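Local structure of flagellar hook protein FlgE (Caulobacter crescentus CB15, 5AY6) at residues Asn90-Ser95 against Val121-Leu126. The protein forms the flagellar hook, the curved segment thought to act as a universal joint between the rotary motor and the filament. Sequence-based numbering, arbitrary orientation.
Sequences NELVSS and VNLADL
L123 reaches across to the edge strand 92-99 with one methyl, and its CD1 lies 4.0 Å from CD2 of L92. The two leucine side chains cross at about a right angle, so they meet through single branch ends rather than along their lengths. In L92, CG stands anti to the backbone N (chi1 -176°), and with chi2 at 68° CD2 is the branch that continues outward and does the touching. L123 instead sets CG anti to its carbonyl carbon, with CD1 also extended (chi2 -176°), which carries that methyl to L92 and S95. The same CD1 comes within 4.3 Å of OG of S95. OG accepts a hydrogen bond from N of I97, while the methyl meets it only by van der Waals contact. A small serine suits this place, since it leaves room for the leucine methyl and its buried oxygen is satisfied locally.

Between L92 and S95 the strand carries a classic beta bulge, in which V93 and S94 both face A84 of strand 76-86. The extra residue lets L92 and S95, three positions apart, both point toward L123. L92 also packs on V83 and Y85 of that neighbouring strand and on V129. L123 begins a turn, 123-126, with helical backbone angles, in which N of L126 is hydrogen-bonded to O of L123 (3.0 Å).

The contact thus lays this turn over one face of the five-stranded antiparallel sheet, in the part matching the FlgE third-domain family; there L126 touches I71 of strand 64-73 and L123 meets the outermost strand. No hydrogen bond or charge pair joins the two segments. The side chain of L123, meeting L92 and S95, bridges the space between the backbones, implying a small contact, mostly apolar, whose hold probably comes from dispersion and the exclusion of water.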
# COMPACT_ATOMS: atom_id res chain seq x y z
N ASN A 90 14.80 10.69 -12.16
CA ASN A 90 13.62 11.42 -11.67
C ASN A 90 12.77 12.07 -12.76
O ASN A 90 11.86 12.85 -12.47
CB ASN A 90 14.05 12.47 -10.65
CG ASN A 90 14.94 11.89 -9.56
OD1 ASN A 90 16.16 12.06 -9.59
ND2 ASN A 90 14.33 11.20 -8.60
N GLU A 91 13.05 11.74 -14.02
CA GLU A 91 12.26 12.25 -15.14
C GLU A 91 10.97 11.47 -15.31
O GLU A 91 10.92 10.28 -15.02
CB GLU A 91 13.05 12.18 -16.45
CG GLU A 91 14.41 12.82 -16.43
CD GLU A 91 15.22 12.43 -17.66
OE1 GLU A 91 15.74 11.29 -17.69
OE2 GLU A 91 15.33 13.26 -18.59
N LEU A 92 9.93 12.14 -15.80
CA LEU A 92 8.70 11.44 -16.17
C LEU A 92 8.98 10.49 -17.33
O LEU A 92 9.60 10.88 -18.32
CB LEU A 92 7.59 12.43 -16.55
CG LEU A 92 6.24 11.77 -16.85
CD1 LEU A 92 5.64 11.17 -15.59
CD2 LEU A 92 5.27 12.75 -17.50
N VAL A 93 8.53 9.25 -17.20
CA VAL A 93 8.78 8.24 -18.22
C VAL A 93 7.49 7.86 -18.95
O VAL A 93 7.50 7.61 -20.15
CB VAL A 93 9.44 6.98 -17.60
CG1 VAL A 93 9.40 5.80 -18.57
CG2 VAL A 93 10.87 7.28 -17.20
N SER A 94 6.39 7.83 -18.21
CA SER A 94 5.10 7.52 -18.82
C SER A 94 3.94 8.04 -17.97
O SER A 94 4.04 8.14 -16.75
CB SER A 94 4.94 6.02 -19.03
OG SER A 94 4.62 5.37 -17.81
N SER A 95 2.84 8.37 -18.65
CA SER A 95 1.62 8.83 -18.00
C SER A 95 0.39 8.19 -18.64
O SER A 95 0.29 8.12 -19.87
CB SER A 95 1.50 10.35 -18.08
OG SER A 95 0.21 10.78 -17.68
N VAL A 121 -4.94 20.06 -20.55
CA VAL A 121 -4.08 20.96 -19.79
C VAL A 121 -2.67 20.40 -19.79
O VAL A 121 -2.47 19.21 -20.04
CB VAL A 121 -4.57 21.16 -18.33
CG1 VAL A 121 -5.97 21.75 -18.30
CG2 VAL A 121 -4.53 19.84 -17.57
N ASN A 122 -1.69 21.26 -19.53
CA ASN A 122 -0.31 20.83 -19.49
C ASN A 122 0.06 20.19 -18.15
O ASN A 122 -0.20 20.77 -17.10
CB ASN A 122 0.62 22.00 -19.80
CG ASN A 122 0.45 22.53 -21.21
OD1 ASN A 122 0.04 21.79 -22.11
ND2 ASN A 122 0.75 23.81 -21.41
N LEU A 123 0.67 19.01 -18.21
CA LEU A 123 1.13 18.32 -17.01
C LEU A 123 2.07 19.19 -16.18
O LEU A 123 2.09 19.11 -14.95
CB LEU A 123 1.84 17.01 -17.37
CG LEU A 123 1.04 15.92 -18.09
CD1 LEU A 123 1.89 14.68 -18.27
CD2 LEU A 123 -0.24 15.59 -17.34
N ALA A 124 2.85 20.03 -16.86
CA ALA A 124 3.78 20.93 -16.18
C ALA A 124 3.04 21.96 -15.31
O ALA A 124 3.53 22.35 -14.25
CB ALA A 124 4.66 21.64 -17.19
N ASP A 125 1.87 22.39 -15.76
CA ASP A 125 1.07 23.33 -14.98
C ASP A 125 0.42 22.64 -13.78
O ASP A 125 -0.04 23.30 -12.85
CB ASP A 125 -0.00 23.98 -15.86
CG ASP A 125 0.58 24.96 -16.86
OD1 ASP A 125 1.53 25.68 -16.50
OD2 ASP A 125 0.10 25.00 -18.02
N LEU A 126 0.40 21.31 -13.81
CA LEU A 126 -0.13 20.53 -12.70
C LEU A 126 0.98 20.08 -11.76
O LEU A 126 0.71 19.50 -10.71
CB LEU A 126 -0.89 19.31 -13.22
CG LEU A 126 -2.09 19.60 -14.13
CD1 LEU A 126 -2.74 18.29 -14.57
CD2 LEU A 126 -3.10 20.49 -13.43